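Annexin (Schistosoma mansoni, PDB 4MDU) binds acidic phospholipid membranes in a calcium-dependent manner, aggregates liposomes when calcium is present, and takes part in reproduction of the worm and host-parasite interaction. Local coordinates at residues Ser270-Gly274 / Asp275-Leu279; Val130-Glu133 / Ile134-Leu138; Val283-Tyr286 / Ala287-Pro291. All blocks are in the same frame, centred on the assembly; numbering follows the deposited sequence.

Interaction 1 (Ser270-Gly274 / Asp275-Leu279); sequences SETSG and DYRKL
Thr-272 leaves helical geometry at the end of helix 264-271, and the chain then turns into helix 274-288, with the CA atoms of Ser-273 and Arg-277 only 4.8 Å apart. Gly-274 makes the turn with a positive phi of 65°. Two backbone bonds close the turn into the new helix, from Arg-277 N to Ser-273 O, 3.2 Å, and from Lys-278 N to Gly-274 O, also 3.2 Å; the former donor stands well above the carbonyl plane, the latter lies in it. A water accepts from Tyr-276 N. Among the side chains, Thr-272 meets two at once. Its methyl CG2 lies 3.6 Å from CE2 of Tyr-276, the two side chains crossing at about a right angle, while OG1, bonded to Ile-268 O, sits against CB of Arg-277. Arg-277 bends at chi3 (43°), which folds its guanidinium back over the turn: Thr-272 O, 3.2 Å above the guanidinium plane and toward the rim, and Ser-273 CA lie over one face, and NH1 has a weak bond to Glu-269 O. Tyr-276 OH bonds to Thr-238 OG1. Within the helix, Lys-278 NZ reaches back three residues to Asp-275 OD1, 2.8 Å, in a salt bridge, arriving from above the carboxylate plane. Asp-275 is a calcium ligand whose side chain lies near that of Asp-128, another ligand of the same site, and it packs on Asp-275 of the second subunit. In this calcium-free structure the lysine ammonium probably offsets part of the negative charge gathered there.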
ATOM      1  N   SER B 270       1.735  15.592   3.186  1.00 54.82           N
ATOM      2  CA  SER B 270       1.574  15.794   4.618  1.00 55.52           C
ATOM      3  C   SER B 270       0.112  15.880   5.053  1.00 52.06           C
ATOM      4  O   SER B 270      -0.192  15.737   6.230  1.00 62.51           O
ATOM      5  CB  SER B 270       2.353  17.030   5.084  1.00 63.44           C
ATOM      6  OG  SER B 270       1.922  18.199   4.410  1.00 68.60           O
ATOM      7  N   GLU B 271      -0.796  16.108   4.115  1.00 43.78           N
ATOM      8  CA  GLU B 271      -2.192  16.332   4.481  1.00 41.69           C
ATOM      9  C   GLU B 271      -3.070  15.115   4.276  1.00 42.72           C
ATOM     10  O   GLU B 271      -4.167  15.037   4.827  1.00 41.85           O
ATOM     11  CB  GLU B 271      -2.780  17.503   3.697  1.00 46.91           C
ATOM     12  CG  GLU B 271      -2.162  18.833   4.045  1.00 58.05           C
ATOM     13  CD  GLU B 271      -2.225  19.112   5.527  1.00 66.57           C
ATOM     14  OE1 GLU B 271      -1.168  19.030   6.182  1.00 66.44           O
ATOM     15  OE2 GLU B 271      -3.333  19.403   6.033  1.00 74.14           O
ATOM     16  N   THR B 272      -2.595  14.172   3.473  1.00 39.25           N
ATOM     17  CA  THR B 272      -3.405  13.017   3.119  1.00 37.23           C
ATOM     18  C   THR B 272      -2.674  11.742   3.478  1.00 40.82           C
ATOM     19  O   THR B 272      -1.463  11.758   3.696  1.00 47.60           O
ATOM     20  CB  THR B 272      -3.712  12.995   1.619  1.00 34.79           C
ATOM     21  OG1 THR B 272      -2.491  12.829   0.884  1.00 31.84           O
ATOM     22  CG2 THR B 272      -4.381  14.296   1.204  1.00 35.14           C
ATOM     23  N   SER B 273      -3.409  10.638   3.532  1.00 30.32           N
ATOM     24  CA  SER B 273      -2.835   9.365   3.939  1.00 35.27           C
ATOM     25  C   SER B 273      -3.389   8.244   3.106  1.00 34.34           C
ATOM     26  O   SER B 273      -4.373   8.433   2.380  1.00 30.85           O
ATOM     27  CB  SER B 273      -3.177   9.087   5.399  1.00 31.74           C
ATOM     28  OG  SER B 273      -2.826  10.198   6.186  1.00 44.65           O
ATOM     29  N   GLY B 274      -2.768   7.068   3.234  1.00 32.79           N
ATOM     30  CA  GLY B 274      -3.281   5.845   2.638  1.00 23.14           C
ATOM     31  C   GLY B 274      -3.280   5.876   1.122  1.00 25.60           C
ATOM     32  O   GLY B 274      -2.495   6.589   0.508  1.00 29.33           O
ATOM     33  N   ASP B 275      -4.159   5.086   0.518  1.00 31.60           N
ATOM     34  CA  ASP B 275      -4.242   5.017  -0.930  1.00 29.29           C
ATOM     35  C   ASP B 275      -4.673   6.339  -1.530  1.00 35.08           C
ATOM     36  O   ASP B 275      -4.368   6.635  -2.693  1.00 37.45           O
ATOM     37  CB  ASP B 275      -5.187   3.899  -1.349  1.00 37.80           C
ATOM     38  CG  ASP B 275      -4.504   2.547  -1.332  1.00 40.00           C
ATOM     39  OD1 ASP B 275      -3.265   2.518  -1.507  1.00 42.04           O
ATOM     40  OD2 ASP B 275      -5.188   1.524  -1.133  1.00 38.90           O
ATOM     41  N   TYR B 276      -5.378   7.136  -0.729  1.00 33.38           N
ATOM     42  CA  TYR B 276      -5.780   8.464  -1.162  1.00 28.87           C
ATOM     43  C   TYR B 276      -4.545   9.309  -1.466  1.00 22.61           C
ATOM     44  O   TYR B 276      -4.450   9.936  -2.528  1.00 26.89           O
ATOM     45  CB  TYR B 276      -6.690   9.134  -0.127  1.00 35.35           C
ATOM     46  CG  TYR B 276      -7.193  10.494  -0.562  1.00 35.20           C
ATOM     47  CD1 TYR B 276      -7.975  10.633  -1.702  1.00 29.64           C
ATOM     48  CD2 TYR B 276      -6.898  11.632   0.177  1.00 35.58           C
ATOM     49  CE1 TYR B 276      -8.436  11.858  -2.099  1.00 32.57           C
ATOM     50  CE2 TYR B 276      -7.356  12.870  -0.211  1.00 39.92           C
ATOM     51  CZ  TYR B 276      -8.123  12.975  -1.349  1.00 40.28           C
ATOM     52  OH  TYR B 276      -8.576  14.202  -1.743  1.00 33.47           O
ATOM     53  N   ARG B 277      -3.574   9.296  -0.557  1.00 28.21           N
ATOM     54  CA  ARG B 277      -2.312   9.994  -0.822  1.00 22.84           C
ATOM     55  C   ARG B 277      -1.620   9.439  -2.061  1.00 23.32           C
ATOM     56  O   ARG B 277      -1.155  10.192  -2.920  1.00 27.22           O
ATOM     57  CB  ARG B 277      -1.391   9.934   0.400  1.00 29.92           C
ATOM     58  CG  ARG B 277       0.074  10.203   0.093  1.00 37.16           C
ATOM     59  CD  ARG B 277       0.878  10.367   1.367  1.00 41.34           C
ATOM     60  NE  ARG B 277       0.508   9.364   2.358  1.00 58.72           N
ATOM     61  CZ  ARG B 277       0.918   9.373   3.624  1.00 70.57           C
ATOM     62  NH1 ARG B 277       1.725  10.339   4.061  1.00 65.71           N
ATOM     63  NH2 ARG B 277       0.520   8.417   4.457  1.00 74.38           N
ATOM     64  N   LYS B 278      -1.558   8.112  -2.155  1.00 34.66           N
ATOM     65  CA  LYS B 278      -0.837   7.471  -3.250  1.00 32.12           C
ATOM     66  C   LYS B 278      -1.492   7.797  -4.594  1.00 25.47           C
ATOM     67  O   LYS B 278      -0.804   8.024  -5.589  1.00 31.71           O
ATOM     68  CB  LYS B 278      -0.757   5.943  -3.053  1.00 34.05           C
ATOM     69  CG  LYS B 278      -0.121   5.484  -1.744  1.00 44.74           C
ATOM     70  CD  LYS B 278       0.045   3.959  -1.719  1.00 56.23           C
ATOM     71  CE  LYS B 278       0.177   3.403  -0.297  1.00 62.14           C
ATOM     72  NZ  LYS B 278      -1.092   2.771   0.204  1.00 62.68           N
ATOM     73  N   LEU B 279      -2.818   7.792  -4.633  1.00 24.57           N
ATOM     74  CA  LEU B 279      -3.528   8.172  -5.850  1.00 25.69           C
ATOM     75  C   LEU B 279      -3.217   9.641  -6.217  1.00 23.42           C
ATOM     76  O   LEU B 279      -2.786   9.938  -7.333  1.00 25.45           O
ATOM     77  CB  LEU B 279      -5.038   7.934  -5.692  1.00 23.42           C
ATOM     78  CG  LEU B 279      -5.922   8.443  -6.842  1.00 30.49           C
ATOM     79  CD1 LEU B 279      -5.482   7.819  -8.143  1.00 24.54           C
ATOM     80  CD2 LEU B 279      -7.415   8.173  -6.607  1.00 31.89           C
TER
HETATM   81  O   HOH W   1      -6.870   6.169   1.720  1.00 33.43           O

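Interaction 2 (Val130-Glu133 / Ile134-Leu138); sequences VLIE and IFTTL
The C-terminal part of helix 128-136, in the predicted second annexin repeat, and the turn that follows carry this contact, from Val-130 to Thr-137. Regular i to i+4 bonds hold the first part, among them Ile-134 N to Val-130 O at 3.0 Å and Phe-135 N to Leu-131 O at 2.9 Å. Val-130 and Ile-134 lie side by side and point the same way, CG1 of the valine 3.9 Å from CD1 of the isoleucine. CB of Leu-131 rests 4.1 Å from CE2 of the Phe-135 ring. At the C-terminal end two threonines turn their hydroxyls back to the helix. Thr-136 OG1, set beside its own backbone N (chi1 -74°), donates to Ile-132 O at 2.8 Å; Thr-136 N reaches the same oxygen at 3.1 Å from the opposite face of the carbonyl plane. Thr-137 differs: its OG1, between N and the carbonyl carbon (chi1 69°), donates 2.7 Å to Ile-134 O, three residues back, and its N bonds to the same oxygen. Glu-133 makes a salt bridge through OE2 with Arg-314 of helix 311-320, while Phe-135 packs on Leu-185 and Val-186 of helix 177-187. Both threonines are buried, and each hydroxyl is satisfied by a carbonyl of the helix's last turn; these two acceptors, Ile-132 O and Ile-134 O, are each gripped by two donors.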
ATOM      1  N   VAL B 130      -2.930  -1.528  -8.732  1.00 26.61           N
ATOM      2  CA  VAL B 130      -3.228  -1.671 -10.149  1.00 24.21           C
ATOM      3  C   VAL B 130      -4.300  -0.651 -10.596  1.00 27.01           C
ATOM      4  O   VAL B 130      -4.221  -0.095 -11.691  1.00 25.24           O
ATOM      5  CB  VAL B 130      -3.635  -3.133 -10.484  1.00 27.75           C
ATOM      6  CG1 VAL B 130      -4.202  -3.241 -11.898  1.00 21.50           C
ATOM      7  CG2 VAL B 130      -2.429  -4.064 -10.332  1.00 26.13           C
ATOM      8  N   LEU B 131      -5.284  -0.380  -9.746  1.00 21.39           N
ATOM      9  CA  LEU B 131      -6.302   0.623 -10.110  1.00 27.61           C
ATOM     10  C   LEU B 131      -5.654   2.004 -10.230  1.00 27.05           C
ATOM     11  O   LEU B 131      -5.840   2.708 -11.222  1.00 20.86           O
ATOM     12  CB  LEU B 131      -7.444   0.672  -9.087  1.00 24.32           C
ATOM     13  CG  LEU B 131      -8.169  -0.619  -8.767  1.00 27.53           C
ATOM     14  CD1 LEU B 131      -9.474  -0.343  -7.946  1.00 19.54           C
ATOM     15  CD2 LEU B 131      -8.444  -1.360 -10.048  1.00 29.77           C
ATOM     16  N   ILE B 132      -4.849   2.366  -9.231  1.00 32.98           N
ATOM     17  CA  ILE B 132      -4.108   3.622  -9.286  1.00 30.96           C
ATOM     18  C   ILE B 132      -3.217   3.716 -10.520  1.00 28.81           C
ATOM     19  O   ILE B 132      -3.242   4.710 -11.252  1.00 25.60           O
ATOM     20  CB  ILE B 132      -3.240   3.815  -8.047  1.00 26.19           C
ATOM     21  CG1 ILE B 132      -4.115   3.876  -6.801  1.00 25.40           C
ATOM     22  CG2 ILE B 132      -2.418   5.076  -8.186  1.00 22.54           C
ATOM     23  CD1 ILE B 132      -3.361   4.170  -5.532  1.00 25.96           C
ATOM     24  N   GLU B 133      -2.434   2.671 -10.756  1.00 26.66           N
ATOM     25  CA  GLU B 133      -1.493   2.638 -11.877  1.00 22.02           C
ATOM     26  C   GLU B 133      -2.171   2.847 -13.234  1.00 25.08           C
ATOM     27  O   GLU B 133      -1.700   3.611 -14.087  1.00 25.23           O
ATOM     28  CB  GLU B 133      -0.718   1.300 -11.887  1.00 22.92           C
ATOM     29  CG  GLU B 133       0.229   1.171 -13.084  1.00 29.62           C
ATOM     30  CD  GLU B 133       0.212  -0.216 -13.711  1.00 29.51           C
ATOM     31  OE1 GLU B 133       0.407  -1.196 -12.973  1.00 32.88           O
ATOM     32  OE2 GLU B 133      -0.000  -0.322 -14.939  1.00 27.91           O
ATOM     33  N   ILE B 134      -3.269   2.140 -13.439  1.00 24.95           N
ATOM     34  CA  ILE B 134      -3.996   2.203 -14.697  1.00 28.81           C
ATOM     35  C   ILE B 134      -4.830   3.490 -14.851  1.00 23.59           C
ATOM     36  O   ILE B 134      -4.672   4.222 -15.833  1.00 23.45           O
ATOM     37  CB  ILE B 134      -4.893   0.955 -14.867  1.00 26.90           C
ATOM     38  CG1 ILE B 134      -4.013  -0.286 -15.087  1.00 25.79           C
ATOM     39  CG2 ILE B 134      -5.860   1.153 -16.032  1.00 20.14           C
ATOM     40  CD1 ILE B 134      -4.800  -1.542 -15.356  1.00 25.95           C
ATOM     41  N   PHE B 135      -5.691   3.783 -13.880  1.00 22.74           N
ATOM     42  CA  PHE B 135      -6.563   4.959 -14.000  1.00 25.62           C
ATOM     43  C   PHE B 135      -5.786   6.253 -14.136  1.00 30.76           C
ATOM     44  O   PHE B 135      -6.149   7.128 -14.927  1.00 24.58           O
ATOM     45  CB  PHE B 135      -7.528   5.049 -12.824  1.00 30.87           C
ATOM     46  CG  PHE B 135      -8.576   3.987 -12.841  1.00 25.77           C
ATOM     47  CD1 PHE B 135      -9.045   3.491 -14.045  1.00 21.93           C
ATOM     48  CD2 PHE B 135      -9.080   3.468 -11.662  1.00 32.39           C
ATOM     49  CE1 PHE B 135     -10.021   2.495 -14.076  1.00 28.74           C
ATOM     50  CE2 PHE B 135     -10.057   2.473 -11.681  1.00 37.64           C
ATOM     51  CZ  PHE B 135     -10.521   1.983 -12.887  1.00 30.02           C
ATOM     52  N   THR B 136      -4.717   6.381 -13.356  1.00 27.27           N
ATOM     53  CA  THR B 136      -3.829   7.535 -13.476  1.00 25.95           C
ATOM     54  C   THR B 136      -3.471   7.831 -14.930  1.00 29.66           C
ATOM     55  O   THR B 136      -3.415   8.992 -15.335  1.00 26.66           O
ATOM     56  CB  THR B 136      -2.539   7.323 -12.666  1.00 25.31           C
ATOM     57  OG1 THR B 136      -2.841   7.456 -11.273  1.00 22.34           O
ATOM     58  CG2 THR B 136      -1.507   8.338 -13.039  1.00 18.96           C
ATOM     59  N   THR B 137      -3.256   6.778 -15.717  1.00 24.74           N
ATOM     60  CA  THR B 137      -2.728   6.942 -17.070  1.00 24.03           C
ATOM     61  C   THR B 137      -3.783   7.078 -18.175  1.00 26.68           C
ATOM     62  O   THR B 137      -3.438   7.113 -19.356  1.00 28.25           O
ATOM     63  CB  THR B 137      -1.798   5.773 -17.448  1.00 23.23           C
ATOM     64  OG1 THR B 137      -2.584   4.580 -17.581  1.00 26.61           O
ATOM     65  CG2 THR B 137      -0.748   5.564 -16.371  1.00 16.07           C
ATOM     66  N   LEU B 138      -5.057   7.169 -17.814  1.00 28.43           N
ATOM     67  CA  LEU B 138      -6.093   7.265 -18.844  1.00 30.76           C
ATOM     68  C   LEU B 138      -6.764   8.624 -18.847  1.00 25.49           C
ATOM     69  O   LEU B 138      -7.280   9.074 -17.818  1.00 25.82           O
ATOM     70  CB  LEU B 138      -7.159   6.178 -18.660  1.00 30.73           C
ATOM     71  CG  LEU B 138      -6.666   4.731 -18.771  1.00 26.02           C
ATOM     72  CD1 LEU B 138      -7.739   3.761 -18.294  1.00 24.18           C
ATOM     73  CD2 LEU B 138      -6.234   4.414 -20.206  1.00 22.67           C
TER

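Interaction 3 (Val283-Tyr286 / Ala287-Pro291); sequences VLRY and AIDRP
Tyr-286 and Arg-290 stack flat where helix 274-288 gives way to helix 290-301. The guanidinium lies over the tyrosine ring with centres 4.0 Å apart and planes 8° from parallel, a cation-pi contact in which Arg-290 NE stands over the middle of the ring. NE also donates to Tyr-286 O at 3.0 Å, almost straight (176°), in both the carbonyl and the guanidinium planes. The arginine is thus held by the ring on one face and the carbonyl at its edge; a bend at chi3 (-62°) carries the group there. Its NH1 forms a salt bridge with Asp-323 and a hydrogen bond to His-17 O, while Tyr-286 OH is bonded to Arg-319. A salt bridge links Arg-285 and Asp-289, whose side chains lie side by side: NH2 meets OD2 at 2.9 Å, and NE adds a weak bond to that same oxygen. The partner lies near the guanidinium plane, but the donor comes from above the carboxylate plane. Glu-296 shares Arg-285 NH2, and Asp-289 OD1 has a weak bond to Ser-292. In the backbone, Ile-288 N and Asp-289 N each bond at 2.8 Å, to Leu-284 O and Arg-285 O respectively. Ala-287 N has a longer bond to Val-283 O, 3.3 Å, and a weak one to Leu-284 O. Asp-289 holds the N-cap position of the next helix, although its side chain makes no capping bond. Leu-284 CD1 and Ile-288 CG2 touch on the apolar side, where Leu-284 packs on helix 264-271 as well as on Leu-249 of helix 246-260, and Ile-288 meets Tyr-250 of the latter; Arg-285 instead turns to helix 290-301, and the turn lies between the predicted third and fourth annexin repeats.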
ATOM      1  N   VAL B 283      -1.154  10.917  -9.512  1.00 25.85           N
ATOM      2  CA  VAL B 283      -1.711  11.832 -10.512  1.00 20.67           C
ATOM      3  C   VAL B 283      -0.855  13.095 -10.676  1.00 23.09           C
ATOM      4  O   VAL B 283      -0.551  13.509 -11.799  1.00 21.10           O
ATOM      5  CB  VAL B 283      -3.161  12.217 -10.191  1.00 23.65           C
ATOM      6  CG1 VAL B 283      -3.658  13.346 -11.137  1.00 26.01           C
ATOM      7  CG2 VAL B 283      -4.077  10.984 -10.268  1.00 25.55           C
ATOM      8  N   LEU B 284      -0.448  13.692  -9.559  1.00 23.51           N
ATOM      9  CA  LEU B 284       0.379  14.903  -9.599  1.00 27.31           C
ATOM     10  C   LEU B 284       1.699  14.625 -10.300  1.00 32.62           C
ATOM     11  O   LEU B 284       2.137  15.399 -11.169  1.00 33.78           O
ATOM     12  CB  LEU B 284       0.647  15.436  -8.187  1.00 25.62           C
ATOM     13  CG  LEU B 284       1.457  16.739  -8.102  1.00 26.20           C
ATOM     14  CD1 LEU B 284       0.891  17.811  -9.030  1.00 29.47           C
ATOM     15  CD2 LEU B 284       1.534  17.226  -6.652  1.00 27.38           C
ATOM     16  N   ARG B 285       2.315  13.502  -9.934  1.00 28.97           N
ATOM     17  CA  ARG B 285       3.624  13.158 -10.468  1.00 30.05           C
ATOM     18  C   ARG B 285       3.506  12.733 -11.920  1.00 30.14           C
ATOM     19  O   ARG B 285       4.435  12.925 -12.704  1.00 24.95           O
ATOM     20  CB  ARG B 285       4.302  12.083  -9.610  1.00 25.57           C
ATOM     21  CG  ARG B 285       4.679  12.558  -8.200  1.00 24.37           C
ATOM     22  CD  ARG B 285       5.552  11.509  -7.441  1.00 29.85           C
ATOM     23  NE  ARG B 285       6.874  11.357  -8.054  1.00 30.15           N
ATOM     24  CZ  ARG B 285       7.694  10.323  -7.871  1.00 29.90           C
ATOM     25  NH1 ARG B 285       7.355   9.302  -7.082  1.00 23.23           N
ATOM     26  NH2 ARG B 285       8.857  10.307  -8.499  1.00 29.78           N
ATOM     27  N   TYR B 286       2.349  12.185 -12.295  1.00 25.79           N
ATOM     28  CA  TYR B 286       2.118  11.877 -13.700  1.00 24.88           C
ATOM     29  C   TYR B 286       2.256  13.154 -14.521  1.00 24.42           C
ATOM     30  O   TYR B 286       2.696  13.144 -15.682  1.00 24.29           O
ATOM     31  CB  TYR B 286       0.724  11.280 -13.917  1.00 30.05           C
ATOM     32  CG  TYR B 286       0.548  10.789 -15.332  1.00 25.92           C
ATOM     33  CD1 TYR B 286      -0.150  11.533 -16.277  1.00 20.06           C
ATOM     34  CD2 TYR B 286       1.121   9.599 -15.734  1.00 26.34           C
ATOM     35  CE1 TYR B 286      -0.288  11.071 -17.592  1.00 26.70           C
ATOM     36  CE2 TYR B 286       0.993   9.134 -17.028  1.00 25.90           C
ATOM     37  CZ  TYR B 286       0.298   9.860 -17.954  1.00 31.26           C
ATOM     38  OH  TYR B 286       0.206   9.356 -19.239  1.00 27.71           O
ATOM     39  N   ALA B 287       1.858  14.257 -13.906  1.00 25.13           N
ATOM     40  CA  ALA B 287       1.977  15.547 -14.549  1.00 25.06           C
ATOM     41  C   ALA B 287       3.386  16.126 -14.419  1.00 28.16           C
ATOM     42  O   ALA B 287       3.994  16.470 -15.422  1.00 29.21           O
ATOM     43  CB  ALA B 287       0.947  16.515 -14.000  1.00 21.43           C
ATOM     44  N   ILE B 288       3.908  16.230 -13.200  1.00 25.99           N
ATOM     45  CA  ILE B 288       5.107  17.056 -12.984  1.00 34.02           C
ATOM     46  C   ILE B 288       6.432  16.284 -12.827  1.00 36.77           C
ATOM     47  O   ILE B 288       7.501  16.890 -12.759  1.00 35.87           O
ATOM     48  CB  ILE B 288       4.941  17.987 -11.778  1.00 29.92           C
ATOM     49  CG1 ILE B 288       4.985  17.180 -10.480  1.00 28.93           C
ATOM     50  CG2 ILE B 288       3.632  18.765 -11.875  1.00 29.41           C
ATOM     51  CD1 ILE B 288       5.210  18.031  -9.230  1.00 28.29           C
ATOM     52  N   ASP B 289       6.374  14.959 -12.796  1.00 31.59           N
ATOM     53  CA  ASP B 289       7.581  14.173 -12.547  1.00 26.61           C
ATOM     54  C   ASP B 289       7.433  12.773 -13.137  1.00 32.06           C
ATOM     55  O   ASP B 289       7.807  11.776 -12.518  1.00 26.96           O
ATOM     56  CB  ASP B 289       7.841  14.116 -11.037  1.00 26.72           C
ATOM     57  CG  ASP B 289       9.220  13.527 -10.679  1.00 34.90           C
ATOM     58  OD1 ASP B 289      10.150  13.589 -11.517  1.00 32.08           O
ATOM     59  OD2 ASP B 289       9.363  13.012  -9.546  1.00 33.68           O
ATOM     60  N   ARG B 290       6.888  12.707 -14.349  1.00 39.01           N
ATOM     61  CA  ARG B 290       6.432  11.432 -14.890  1.00 31.51           C
ATOM     62  C   ARG B 290       7.529  10.394 -15.111  1.00 29.36           C
ATOM     63  O   ARG B 290       7.364   9.240 -14.712  1.00 30.51           O
ATOM     64  CB  ARG B 290       5.626  11.615 -16.180  1.00 32.32           C
ATOM     65  CG  ARG B 290       4.772  10.373 -16.487  1.00 29.48           C
ATOM     66  CD  ARG B 290       4.265  10.361 -17.902  1.00 26.04           C
ATOM     67  NE  ARG B 290       3.410  11.503 -18.148  1.00 21.46           N
ATOM     68  CZ  ARG B 290       2.958  11.838 -19.345  1.00 28.70           C
ATOM     69  NH1 ARG B 290       3.282  11.107 -20.407  1.00 28.80           N
ATOM     70  NH2 ARG B 290       2.182  12.907 -19.481  1.00 28.25           N
ATOM     71  N   PRO B 291       8.638  10.782 -15.774  1.00 25.67           N
ATOM     72  CA  PRO B 291       9.660   9.749 -16.008  1.00 25.27           C
ATOM     73  C   PRO B 291      10.094   9.047 -14.730  1.00 29.73           C
ATOM     74  O   PRO B 291      10.208   7.819 -14.736  1.00 32.71           O
ATOM     75  CB  PRO B 291      10.815  10.537 -16.630  1.00 22.42           C
ATOM     76  CG  PRO B 291      10.086  11.612 -17.432  1.00 26.35           C
ATOM     77  CD  PRO B 291       8.938  12.022 -16.517  1.00 22.63           C
TER

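Interactions 1 and 3 mark the start and the end of helix 274-288, their centres about 15 Å apart. Helix 128-136, which carries interaction 2, packs against this helix and touches both: Ile-132 CD1 comes 3.8 Å from Leu-279 N of interaction 1, and Thr-136 CG2 lies 3.8 Å from Tyr-286 CB of interaction 3. The calcium site is at the interaction 1 end, where Asp-275 and Asp-128, ligands of one ion from the predicted repeats three and two, have side chains about 4 Å apart. Interaction 3 is farther off, with the side chain of Val-283 about 11 Å from that of Asp-275. Contacts between the two helices thus extend from the calcium site to the turn of interaction 3.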